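Local coordinates for protein nitrilotriacetate monooxygenase (Burkholderia pseudomallei, PDB 3SDO) that probably acts as an FMN-dependent monooxygenase of the NtaA/SnaA/DszA family, using molecular oxygen to oxidise its substrate, at residues I10-L15 with G420-V425; N22-K27 with P297-A302; L82-A87 with A114-I119; L173-D176 with R181-D184. All coordinates share one frame; numbering follows the deposited sequence.

Overall arrangement
All four contacts belong to one subunit of a luciferase-like TIM-barrel monooxygenase that assembles as a dimer. Contact 1 ties the first barrel strand, 11-15, to the loop after the last long helix, 401-418, bringing N-terminal and C-terminal parts of the chain together; contacts 2, 3 and 4 all fall between its segments. Contact 3 pairs two neighbouring barrel helices, its centre about 22 Å from that of contact 1. Contact 2, between an early loop and helix 297-307, and contact 4, in the excursion after helix 150-165, lie on opposite sides of the chain's centre, their centres about 59 Å apart, yet their loops meet across the dimer interface, which contact 3 also reaches.

Contact 1: residues I10-L15 with G420-V425; sequences IHFGVL and GYFDPV
Ile-10, just before strand 11-15 of the TIM barrel, has its backbone N bonded to Tyr-421 O (2.9 Å), the donor standing well above the carbonyl plane. Its side chain crosses that of Tyr-421 at a slant. CB lies 3.4 Å from Tyr-421 O, CG1 passes the same oxygen, and CD1 ends 3.8 Å from Tyr-421 CD1, meeting the ring obliquely. With CG1 beside the backbone N (chi1 -61°), the ethyl branch is carried toward the tyrosine. The Tyr-421 hydroxyl is held beyond the contact by Asp-387, with Ser-4 and Thr-6 also bonded to it. Phe-422 turns its ring toward Ile-10 O and Phe-12: its CD1 edge comes in plane to Ile-10 O at 3.4 Å, and its CE1 sits 3.7 Å from Phe-12 CD2, near the plane of the Phe-12 ring. The two phenyl planes are inclined at 72°. Leu-416 of helix 401-418 touches both rings, so the loop closes over the strand together with the helix that precedes it. A single backbone bond is thus embedded in apolar packing, and the buried Ile-10 O, which has no hydrogen-bond partner, is faced by the aromatic C-H edge of Phe-422, a weakly polar substitute at most.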
loop_
_atom_site.group_PDB
_atom_site.type_symbol
_atom_site.label_atom_id
_atom_site.label_comp_id
_atom_site.label_asym_id
_atom_site.label_seq_id
_atom_site.Cartn_x
_atom_site.Cartn_y
_atom_site.Cartn_z
ATOM N N ILE A 10 -2.953 -29.981 -0.470
ATOM C CA ILE A 10 -2.703 -29.133 0.685
ATOM C C ILE A 10 -2.392 -27.725 0.194
ATOM O O ILE A 10 -1.453 -27.527 -0.586
ATOM C CB ILE A 10 -1.551 -29.694 1.534
ATOM C CG1 ILE A 10 -1.935 -31.092 2.042
ATOM C CG2 ILE A 10 -1.186 -28.714 2.688
ATOM C CD1 ILE A 10 -0.810 -31.824 2.771
ATOM N N HIS A 11 -3.218 -26.747 0.589
ATOM C CA HIS A 11 -2.977 -25.356 0.198
ATOM C C HIS A 11 -1.789 -24.779 0.981
ATOM O O HIS A 11 -1.611 -25.084 2.156
ATOM C CB HIS A 11 -4.217 -24.480 0.477
ATOM C CG HIS A 11 -5.477 -24.950 -0.189
ATOM N ND1 HIS A 11 -5.782 -24.647 -1.503
ATOM C CD2 HIS A 11 -6.522 -25.677 0.284
ATOM C CE1 HIS A 11 -6.949 -25.193 -1.813
ATOM N NE2 HIS A 11 -7.425 -25.814 -0.745
ATOM N N PHE A 12 -1.012 -23.906 0.349
ATOM C CA PHE A 12 0.054 -23.181 1.043
ATOM C C PHE A 12 0.008 -21.706 0.778
ATOM O O PHE A 12 -0.267 -21.254 -0.346
ATOM C CB PHE A 12 1.419 -23.686 0.606
ATOM C CG PHE A 12 1.722 -25.070 1.102
ATOM C CD1 PHE A 12 2.311 -25.255 2.322
ATOM C CD2 PHE A 12 1.383 -26.172 0.347
ATOM C CE1 PHE A 12 2.579 -26.539 2.799
ATOM C CE2 PHE A 12 1.654 -27.435 0.787
ATOM C CZ PHE A 12 2.250 -27.624 2.037
ATOM N N GLY A 13 0.339 -20.956 1.818
ATOM C CA GLY A 13 0.670 -19.541 1.698
ATOM C C GLY A 13 2.084 -19.346 2.206
ATOM O O GLY A 13 2.580 -20.164 2.974
ATOM N N VAL A 14 2.729 -18.252 1.819
ATOM C CA VAL A 14 4.050 -17.925 2.368
ATOM C C VAL A 14 4.058 -16.524 2.965
ATOM O O VAL A 14 3.710 -15.527 2.299
ATOM C CB VAL A 14 5.193 -18.137 1.320
ATOM C CG1 VAL A 14 4.989 -17.277 0.081
ATOM C CG2 VAL A 14 6.525 -17.889 1.924
ATOM N N LEU A 15 4.390 -16.486 4.252
ATOM C CA LEU A 15 4.662 -15.253 4.968
ATOM C C LEU A 15 6.013 -14.754 4.505
ATOM O O LEU A 15 7.038 -15.400 4.761
ATOM C CB LEU A 15 4.703 -15.489 6.482
ATOM C CG LEU A 15 5.322 -14.335 7.319
ATOM C CD1 LEU A 15 4.440 -13.096 7.198
ATOM C CD2 LEU A 15 5.578 -14.694 8.807
ATOM N N GLY A 420 0.293 -37.431 -3.586
ATOM C CA GLY A 420 -1.106 -37.020 -3.854
ATOM C C GLY A 420 -1.655 -35.950 -2.942
ATOM O O GLY A 420 -2.886 -35.749 -2.837
ATOM N N TYR A 421 -0.741 -35.229 -2.290
ATOM C CA TYR A 421 -1.108 -34.193 -1.348
ATOM C C TYR A 421 -0.702 -32.760 -1.779
ATOM O O TYR A 421 -0.728 -31.846 -0.961
ATOM C CB TYR A 421 -0.522 -34.531 0.026
ATOM C CG TYR A 421 -1.309 -35.548 0.835
ATOM C CD1 TYR A 421 -2.313 -35.142 1.690
ATOM C CD2 TYR A 421 -1.012 -36.899 0.786
ATOM C CE1 TYR A 421 -3.029 -36.067 2.455
ATOM C CE2 TYR A 421 -1.715 -37.829 1.557
ATOM C CZ TYR A 421 -2.725 -37.392 2.390
ATOM O OH TYR A 421 -3.434 -38.277 3.162
ATOM N N PHE A 422 -0.337 -32.570 -3.047
ATOM C CA PHE A 422 -0.056 -31.231 -3.588
ATOM C C PHE A 422 -0.033 -31.213 -5.105
ATOM O O PHE A 422 0.792 -31.886 -5.746
ATOM C CB PHE A 422 1.271 -30.680 -3.061
ATOM C CG PHE A 422 1.556 -29.245 -3.494
ATOM C CD1 PHE A 422 0.857 -28.191 -2.932
ATOM C CD2 PHE A 422 2.525 -28.961 -4.440
ATOM C CE1 PHE A 422 1.107 -26.868 -3.322
ATOM C CE2 PHE A 422 2.772 -27.647 -4.847
ATOM C CZ PHE A 422 2.061 -26.599 -4.275
ATOM N N ASP A 423 -0.933 -30.415 -5.663
ATOM C CA ASP A 423 -1.019 -30.158 -7.103
ATOM C C ASP A 423 -0.391 -28.783 -7.383
ATOM O O ASP A 423 -0.962 -27.757 -7.034
ATOM C CB ASP A 423 -2.517 -30.197 -7.478
ATOM C CG ASP A 423 -2.797 -29.903 -8.942
ATOM O OD1 ASP A 423 -1.856 -29.690 -9.711
ATOM O OD2 ASP A 423 -3.999 -29.878 -9.299
ATOM N N PRO A 424 0.808 -28.750 -7.983
ATOM C CA PRO A 424 1.510 -27.484 -8.213
ATOM C C PRO A 424 0.973 -26.625 -9.376
ATOM O O PRO A 424 1.360 -25.442 -9.508
ATOM C CB PRO A 424 2.949 -27.941 -8.513
ATOM C CG PRO A 424 2.801 -29.290 -9.092
ATOM C CD PRO A 424 1.586 -29.909 -8.470
ATOM N N VAL A 425 0.097 -27.208 -10.195
ATOM C CA VAL A 425 -0.472 -26.531 -11.356
ATOM C C VAL A 425 -1.986 -26.457 -11.271
ATOM O O VAL A 425 -2.673 -26.705 -12.242
ATOM C CB VAL A 425 -0.067 -27.234 -12.679
ATOM C CG1 VAL A 425 1.422 -27.000 -12.961
ATOM C CG2 VAL A 425 -0.413 -28.723 -12.652
#

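Contact 2: residues N22-K27 with P297-A302; sequences NMNAWK and PREALA
Asn-24 and Lys-27 reach from the loop after the first barrel strand to Glu-299, in the first turn of helix 297-307; an Asx turn and a type I beta turn, both starting at Asn-22, shape that loop. The amide-to-carboxylate hydrogen bond joins Asn-24 ND2 to Glu-299 OE1 at 3.0 Å. It is nearly straight (170°), the acceptor lying in the amide plane, while the amide nitrogen meets the carboxylate on its syn side, 28° out of plane. The charged interaction is a salt bridge from Lys-27 NZ to Glu-299 OE2 (3.1 Å), made on the syn lone pair. The extended lysine chain supplies the reach; its CG packs 3.7 Å above the centre of the Trp-26 ring. Backbone and hydroxyl partners complete the network: Leu-294 O accepts from both Lys-27 NZ and Asn-24 ND2, and Ser-296 OG is bonded to Glu-299 OE2. The carboxylate is therefore fixed at both oxygens, which would be expected to keep it ionised. Trp-26 also meets Phe-182 of the second subunit. Within the turn, Asn-22 OD1 accepts from Asn-24 N at 2.8 Å.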
loop_
_atom_site.group_PDB
_atom_site.type_symbol
_atom_site.label_atom_id
_atom_site.label_comp_id
_atom_site.label_asym_id
_atom_site.label_seq_id
_atom_site.Cartn_x
_atom_site.Cartn_y
_atom_site.Cartn_z
ATOM N N ASN A 22 12.641 -15.590 11.689
ATOM C CA ASN A 22 13.596 -15.425 12.786
ATOM C C ASN A 22 14.033 -13.952 12.848
ATOM O O ASN A 22 14.431 -13.362 11.832
ATOM C CB ASN A 22 14.797 -16.367 12.628
ATOM C CG ASN A 22 15.771 -16.275 13.793
ATOM O OD1 ASN A 22 16.429 -15.250 13.979
ATOM N ND2 ASN A 22 15.832 -17.322 14.610
ATOM N N MET A 23 13.967 -13.371 14.039
ATOM C CA MET A 23 14.222 -11.946 14.202
ATOM C C MET A 23 15.613 -11.538 13.698
ATOM O O MET A 23 15.800 -10.399 13.273
ATOM C CB MET A 23 14.014 -11.513 15.669
ATOM C CG MET A 23 15.050 -11.992 16.678
ATOM S SD MET A 23 14.942 -11.212 18.332
ATOM C CE MET A 23 13.160 -11.146 18.550
ATOM N N ASN A 24 16.568 -12.471 13.761
ATOM C CA ASN A 24 17.951 -12.218 13.353
ATOM C C ASN A 24 18.329 -12.790 11.977
ATOM O O ASN A 24 19.505 -12.935 11.656
ATOM C CB ASN A 24 18.901 -12.708 14.431
ATOM C CG ASN A 24 18.970 -11.740 15.642
ATOM O OD1 ASN A 24 18.350 -10.658 15.640
ATOM N ND2 ASN A 24 19.710 -12.136 16.668
ATOM N N ALA A 25 17.320 -13.037 11.149
ATOM C CA ALA A 25 17.530 -13.629 9.832
ATOM C C ALA A 25 18.375 -12.735 8.910
ATOM O O ALA A 25 19.005 -13.237 7.964
ATOM C CB ALA A 25 16.164 -13.960 9.169
ATOM N N TRP A 26 18.401 -11.427 9.177
ATOM C CA TRP A 26 19.217 -10.489 8.372
ATOM C C TRP A 26 20.709 -10.849 8.385
ATOM O O TRP A 26 21.473 -10.370 7.530
ATOM C CB TRP A 26 19.069 -9.036 8.846
ATOM C CG TRP A 26 19.653 -8.737 10.201
ATOM C CD1 TRP A 26 19.036 -8.895 11.426
ATOM C CD2 TRP A 26 20.955 -8.208 10.482
ATOM N NE1 TRP A 26 19.880 -8.521 12.443
ATOM C CE2 TRP A 26 21.066 -8.088 11.896
ATOM C CE3 TRP A 26 22.032 -7.817 9.684
ATOM C CZ2 TRP A 26 22.208 -7.594 12.520
ATOM C CZ3 TRP A 26 23.190 -7.344 10.316
ATOM C CH2 TRP A 26 23.262 -7.227 11.716
ATOM N N LYS A 27 21.125 -11.616 9.394
ATOM C CA LYS A 27 22.515 -12.063 9.516
ATOM C C LYS A 27 22.840 -13.260 8.615
ATOM O O LYS A 27 24.017 -13.565 8.407
ATOM C CB LYS A 27 22.857 -12.484 10.955
ATOM C CG LYS A 27 22.672 -11.452 12.055
ATOM C CD LYS A 27 23.278 -12.017 13.366
ATOM C CE LYS A 27 22.915 -11.206 14.583
ATOM N NZ LYS A 27 23.202 -11.894 15.903
ATOM N N PRO A 297 25.343 -15.538 21.776
ATOM C CA PRO A 297 25.243 -15.880 23.202
ATOM C C PRO A 297 24.778 -14.712 24.084
ATOM O O PRO A 297 23.879 -14.884 24.910
ATOM C CB PRO A 297 26.650 -16.334 23.547
ATOM C CG PRO A 297 27.143 -16.962 22.283
ATOM C CD PRO A 297 26.548 -16.134 21.161
ATOM N N ARG A 298 25.337 -13.534 23.866
ATOM C CA ARG A 298 24.920 -12.362 24.618
ATOM C C ARG A 298 23.415 -12.083 24.511
ATOM O O ARG A 298 22.782 -11.690 25.499
ATOM C CB ARG A 298 25.669 -11.130 24.143
ATOM C CG ARG A 298 25.242 -9.855 24.857
ATOM C CD ARG A 298 25.965 -8.663 24.315
ATOM N NE ARG A 298 27.402 -8.815 24.528
ATOM C CZ ARG A 298 28.071 -8.436 25.614
ATOM N NH1 ARG A 298 27.459 -7.851 26.647
ATOM N NH2 ARG A 298 29.382 -8.641 25.663
ATOM N N GLU A 299 22.865 -12.227 23.302
ATOM C CA GLU A 299 21.451 -11.936 23.083
ATOM C C GLU A 299 20.587 -12.980 23.766
ATOM O O GLU A 299 19.562 -12.643 24.376
ATOM C CB GLU A 299 21.114 -11.882 21.602
ATOM C CG GLU A 299 21.523 -10.599 20.892
ATOM C CD GLU A 299 21.282 -10.714 19.395
ATOM O OE1 GLU A 299 20.194 -10.269 18.931
ATOM O OE2 GLU A 299 22.141 -11.315 18.707
ATOM N N ALA A 300 20.993 -14.238 23.665
ATOM C CA ALA A 300 20.362 -15.301 24.436
ATOM C C ALA A 300 20.344 -14.979 25.934
ATOM O O ALA A 300 19.305 -15.081 26.569
ATOM C CB ALA A 300 21.045 -16.623 24.177
ATOM N N LEU A 301 21.482 -14.569 26.490
ATOM C CA LEU A 301 21.562 -14.210 27.927
ATOM C C LEU A 301 20.760 -12.941 28.336
ATOM O O LEU A 301 20.173 -12.894 29.420
ATOM C CB LEU A 301 23.024 -14.032 28.354
ATOM C CG LEU A 301 23.967 -15.231 28.259
ATOM C CD1 LEU A 301 25.374 -14.844 28.753
ATOM C CD2 LEU A 301 23.429 -16.386 29.053
ATOM N N ALA A 302 20.765 -11.910 27.492
ATOM C CA ALA A 302 20.062 -10.657 27.802
ATOM C C ALA A 302 18.573 -10.930 27.967
ATOM O O ALA A 302 17.903 -10.326 28.808
ATOM C CB ALA A 302 20.294 -9.591 26.694
#

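Contact 3: residues L82-A87 with A114-I119; sequences LLSALA and ASLDLI
Leu-116 of helix 106-119 projects its forked end against Leu-83, Ser-84 and Ala-87 of helix 79-88, a nearly parallel pair of neighbouring helices outside the TIM-barrel strands. The short segments run 8° from parallel, with their axes 9.7 Å apart, as expected where one beta-alpha unit follows another: strand 94-100 lies between the two helices in sequence. The leucine points CG away from its own backbone N (chi1 170°), which carries both methyls across to the other helix. Both touch the base of Leu-83, CD2 at 3.9 Å and CD1 at 4.0 Å from its CB, and CD2 lies more loosely against Leu-83 CD1, the two leucine side chains meeting at a slant. CD1 also comes down on the helix backbone, 3.6 Å from Leu-83 O and 3.7 Å from Ser-84 CA, and reaches the methyl of Ala-87 at the margin of contact. The small residues Ser-84 and Ala-87 let this methyl come so close to the main chain. Ser-84 turns its hydroxyl back to Ile-80 O in its own helix, so the polar atom beside the leucine has a partner. Leu-83 and Ala-87 also pack on Leu-95 of strand 94-100, continuing this apolar layer to the barrel wall; the side chain of Leu-83 is about 8 Å from that of Thr-98, a predicted FMN-binding residue. Ser-115 and Ile-119 reach Phe-77 of the second subunit, placing the pair at the dimer interface. Ser-84 OG rests 3.7 Å from Leu-116 CD1.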
loop_
_atom_site.group_PDB
_atom_site.type_symbol
_atom_site.label_atom_id
_atom_site.label_comp_id
_atom_site.label_asym_id
_atom_site.label_seq_id
_atom_site.Cartn_x
_atom_site.Cartn_y
_atom_site.Cartn_z
ATOM N N LEU A 82 3.493 -2.349 -1.312
ATOM C CA LEU A 82 4.318 -3.517 -1.649
ATOM C C LEU A 82 3.539 -4.517 -2.512
ATOM O O LEU A 82 4.041 -5.000 -3.534
ATOM C CB LEU A 82 4.869 -4.191 -0.372
ATOM C CG LEU A 82 5.685 -5.488 -0.568
ATOM C CD1 LEU A 82 6.921 -5.308 -1.434
ATOM C CD2 LEU A 82 6.067 -6.084 0.800
ATOM N N LEU A 83 2.308 -4.815 -2.114
ATOM C CA LEU A 83 1.525 -5.829 -2.805
ATOM C C LEU A 83 1.125 -5.382 -4.219
ATOM O O LEU A 83 1.067 -6.201 -5.147
ATOM C CB LEU A 83 0.296 -6.189 -1.969
ATOM C CG LEU A 83 0.625 -7.049 -0.737
ATOM C CD1 LEU A 83 -0.634 -7.209 0.136
ATOM C CD2 LEU A 83 1.191 -8.428 -1.117
ATOM N N SER A 84 0.915 -4.080 -4.386
ATOM C CA SER A 84 0.505 -3.524 -5.666
ATOM C C SER A 84 1.672 -3.600 -6.667
ATOM O O SER A 84 1.493 -3.961 -7.822
ATOM C CB SER A 84 0.033 -2.076 -5.482
ATOM O OG SER A 84 -1.152 -1.996 -4.695
ATOM N N ALA A 85 2.878 -3.276 -6.192
ATOM C CA ALA A 85 4.102 -3.434 -6.983
ATOM C C ALA A 85 4.361 -4.933 -7.329
ATOM O O ALA A 85 4.687 -5.255 -8.458
ATOM C CB ALA A 85 5.310 -2.790 -6.232
ATOM N N LEU A 86 4.191 -5.833 -6.360
ATOM C CA LEU A 86 4.383 -7.266 -6.584
ATOM C C LEU A 86 3.367 -7.844 -7.594
ATOM O O LEU A 86 3.720 -8.721 -8.400
ATOM C CB LEU A 86 4.293 -8.066 -5.260
ATOM C CG LEU A 86 5.475 -7.901 -4.291
ATOM C CD1 LEU A 86 5.221 -8.689 -3.044
ATOM C CD2 LEU A 86 6.786 -8.326 -4.939
ATOM N N ALA A 87 2.137 -7.331 -7.562
ATOM C CA ALA A 87 1.039 -7.812 -8.422
ATOM C C ALA A 87 1.448 -7.810 -9.888
ATOM O O ALA A 87 1.185 -8.739 -10.645
ATOM C CB ALA A 87 -0.182 -6.912 -8.245
ATOM N N ALA A 114 -9.684 -2.827 -2.876
ATOM C CA ALA A 114 -10.417 -3.010 -4.165
ATOM C C ALA A 114 -9.542 -2.681 -5.387
ATOM O O ALA A 114 -9.637 -3.338 -6.425
ATOM C CB ALA A 114 -11.686 -2.187 -4.201
ATOM N N SER A 115 -8.665 -1.697 -5.228
ATOM C CA SER A 115 -7.788 -1.254 -6.304
ATOM C C SER A 115 -6.686 -2.291 -6.518
ATOM O O SER A 115 -6.394 -2.668 -7.655
ATOM C CB SER A 115 -7.257 0.162 -6.002
ATOM O OG SER A 115 -6.408 0.687 -7.008
ATOM N N LEU A 116 -6.080 -2.768 -5.432
ATOM C CA LEU A 116 -5.146 -3.896 -5.531
ATOM C C LEU A 116 -5.814 -5.100 -6.211
ATOM O O LEU A 116 -5.229 -5.725 -7.111
ATOM C CB LEU A 116 -4.604 -4.277 -4.142
ATOM C CG LEU A 116 -3.804 -5.576 -3.985
ATOM C CD1 LEU A 116 -2.457 -5.465 -4.762
ATOM C CD2 LEU A 116 -3.589 -5.916 -2.485
ATOM N N ASP A 117 -7.046 -5.394 -5.820
ATOM C CA ASP A 117 -7.791 -6.530 -6.372
ATOM C C ASP A 117 -8.040 -6.361 -7.856
ATOM O O ASP A 117 -7.914 -7.338 -8.608
ATOM C CB ASP A 117 -9.136 -6.727 -5.636
ATOM C CG ASP A 117 -9.586 -8.204 -5.542
ATOM O OD1 ASP A 117 -8.771 -9.135 -5.670
ATOM O OD2 ASP A 117 -10.785 -8.408 -5.305
ATOM N N LEU A 118 -8.397 -5.141 -8.296
ATOM C CA LEU A 118 -8.680 -4.908 -9.710
ATOM C C LEU A 118 -7.383 -4.942 -10.552
ATOM O O LEU A 118 -7.329 -5.547 -11.616
ATOM C CB LEU A 118 -9.406 -3.592 -9.894
ATOM C CG LEU A 118 -10.180 -3.407 -11.188
ATOM C CD1 LEU A 118 -11.356 -4.407 -11.280
ATOM C CD2 LEU A 118 -10.691 -1.969 -11.291
ATOM N N ILE A 119 -6.329 -4.305 -10.048
ATOM C CA ILE A 119 -5.048 -4.274 -10.752
ATOM C C ILE A 119 -4.493 -5.685 -10.933
ATOM O O ILE A 119 -3.934 -6.011 -11.995
ATOM C CB ILE A 119 -4.013 -3.401 -10.005
ATOM C CG1 ILE A 119 -4.408 -1.928 -10.113
ATOM C CG2 ILE A 119 -2.581 -3.654 -10.592
ATOM C CD1 ILE A 119 -3.714 -0.971 -9.094
#

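Contact 4: residues L173-D176 with R181-D184; sequences LVRD and RFFD
Phe-182 O receives Arg-175 N at 2.8 Å in a nearly straight bond (168°), with Val-174 N also close, at 3.0 Å. These are the two arms of a loop that doubles back on itself, without regular strand structure, in the excursion between helix 150-165 and strand 193-194 of the TIM-barrel subunit. The Arg-175 nitrogen stands above the carbonyl plane; a second backbone bond, Asp-176 N to Arg-181 O at 2.9 Å, draws the two arms together near the turn. On one flank Leu-173, Phe-182 and Arg-175 run in the same direction. Leu-173 CD2 meets Phe-182 CE1 at 3.8 Å, while the aliphatic part of Arg-175, extended from CG to NE, lies along the CE2 side of that ring. The guanidinium is almost perpendicular to the phenyl, and Leu-173 CB lies over one of its faces, toward the rim. On the other flank Arg-181 bends at chi3 (69°), bringing its guanidinium over Val-174: CG2 sits under one face, toward its rim, and CG1 comes 3.7 Å from Arg-181 NH2. Asp-176 has its OD1 bonded to Thr-179 N within the turn, leaving OD2 to face the arginine through water. Pro-71 and Pro-67 of the second subunit pack on Phe-182 and Phe-183, so the loop reaches across the dimer. The bridging water donates to Asp-176 OD2 at 2.6 Å and accepts from Arg-181 NH2, lying in the guanidinium plane.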
loop_
_atom_site.group_PDB
_atom_site.type_symbol
_atom_site.label_atom_id
_atom_site.label_comp_id
_atom_site.label_asym_id
_atom_site.label_seq_id
_atom_site.Cartn_x
_atom_site.Cartn_y
_atom_site.Cartn_z
ATOM N N LEU A 173 -21.491 -1.239 -15.297
ATOM C CA LEU A 173 -20.770 -0.289 -16.153
ATOM C C LEU A 173 -20.992 -0.636 -17.625
ATOM O O LEU A 173 -20.238 -1.416 -18.229
ATOM C CB LEU A 173 -19.282 -0.245 -15.789
ATOM C CG LEU A 173 -19.006 0.391 -14.429
ATOM C CD1 LEU A 173 -17.575 0.121 -13.983
ATOM C CD2 LEU A 173 -19.261 1.886 -14.498
ATOM N N VAL A 174 -22.026 -0.029 -18.201
ATOM C CA VAL A 174 -22.510 -0.420 -19.524
ATOM C C VAL A 174 -21.633 0.177 -20.638
ATOM O O VAL A 174 -21.338 -0.496 -21.629
ATOM C CB VAL A 174 -23.983 0.024 -19.712
ATOM C CG1 VAL A 174 -24.412 -0.160 -21.167
ATOM C CG2 VAL A 174 -24.886 -0.764 -18.775
ATOM N N ARG A 175 -21.214 1.431 -20.455
ATOM C CA ARG A 175 -20.357 2.123 -21.433
ATOM C C ARG A 175 -20.848 1.983 -22.880
ATOM O O ARG A 175 -20.119 1.525 -23.766
ATOM C CB ARG A 175 -18.922 1.627 -21.293
ATOM C CG ARG A 175 -18.396 1.634 -19.881
ATOM C CD ARG A 175 -16.873 1.681 -19.870
ATOM N NE ARG A 175 -16.267 1.499 -18.555
ATOM C CZ ARG A 175 -16.073 0.323 -17.949
ATOM N NH1 ARG A 175 -16.475 -0.807 -18.499
ATOM N NH2 ARG A 175 -15.479 0.282 -16.764
ATOM N N ASP A 176 -22.099 2.384 -23.094
ATOM C CA ASP A 176 -22.753 2.344 -24.395
ATOM C C ASP A 176 -22.426 3.620 -25.195
ATOM O O ASP A 176 -23.001 4.683 -24.961
ATOM C CB ASP A 176 -24.255 2.201 -24.170
ATOM C CG ASP A 176 -25.065 2.112 -25.453
ATOM O OD1 ASP A 176 -24.656 2.615 -26.530
ATOM O OD2 ASP A 176 -26.162 1.540 -25.352
ATOM N N ARG A 181 -24.948 6.191 -22.582
ATOM C CA ARG A 181 -25.229 5.741 -21.218
ATOM C C ARG A 181 -23.994 4.998 -20.664
ATOM O O ARG A 181 -23.611 3.937 -21.157
ATOM C CB ARG A 181 -26.481 4.853 -21.195
ATOM C CG ARG A 181 -26.790 4.204 -19.841
ATOM C CD ARG A 181 -28.056 3.317 -19.837
ATOM N NE ARG A 181 -27.892 2.086 -20.630
ATOM C CZ ARG A 181 -28.374 0.881 -20.301
ATOM N NH1 ARG A 181 -29.059 0.704 -19.186
ATOM N NH2 ARG A 181 -28.151 -0.169 -21.089
ATOM N N PHE A 182 -23.375 5.582 -19.643
ATOM C CA PHE A 182 -22.133 5.060 -19.100
ATOM C C PHE A 182 -22.379 3.906 -18.125
ATOM O O PHE A 182 -21.626 2.926 -18.109
ATOM C CB PHE A 182 -21.368 6.180 -18.422
ATOM C CG PHE A 182 -20.012 5.775 -17.922
ATOM C CD1 PHE A 182 -19.783 5.587 -16.569
ATOM C CD2 PHE A 182 -18.976 5.569 -18.811
ATOM C CE1 PHE A 182 -18.540 5.238 -16.110
ATOM C CE2 PHE A 182 -17.719 5.187 -18.362
ATOM C CZ PHE A 182 -17.497 5.020 -17.020
ATOM N N PHE A 183 -23.418 4.018 -17.302
ATOM C CA PHE A 183 -23.762 2.968 -16.341
ATOM C C PHE A 183 -25.266 2.916 -16.078
ATOM O O PHE A 183 -25.974 3.887 -16.364
ATOM C CB PHE A 183 -23.017 3.202 -15.024
ATOM C CG PHE A 183 -23.599 4.304 -14.168
ATOM C CD1 PHE A 183 -23.539 5.624 -14.566
ATOM C CD2 PHE A 183 -24.203 4.018 -12.959
ATOM C CE1 PHE A 183 -24.067 6.654 -13.759
ATOM C CE2 PHE A 183 -24.731 5.039 -12.169
ATOM C CZ PHE A 183 -24.660 6.357 -12.580
ATOM N N ASP A 184 -25.733 1.791 -15.536
ATOM C CA ASP A 184 -27.138 1.611 -15.148
ATOM C C ASP A 184 -27.266 2.073 -13.691
ATOM O O ASP A 184 -26.654 1.482 -12.803
ATOM C CB ASP A 184 -27.555 0.150 -15.311
ATOM C CG ASP A 184 -29.035 -0.108 -14.955
ATOM O OD1 ASP A 184 -29.713 0.771 -14.373
ATOM O OD2 ASP A 184 -29.509 -1.230 -15.233
HETATM O O HOH W 1 -26.738 -0.450 -23.728
#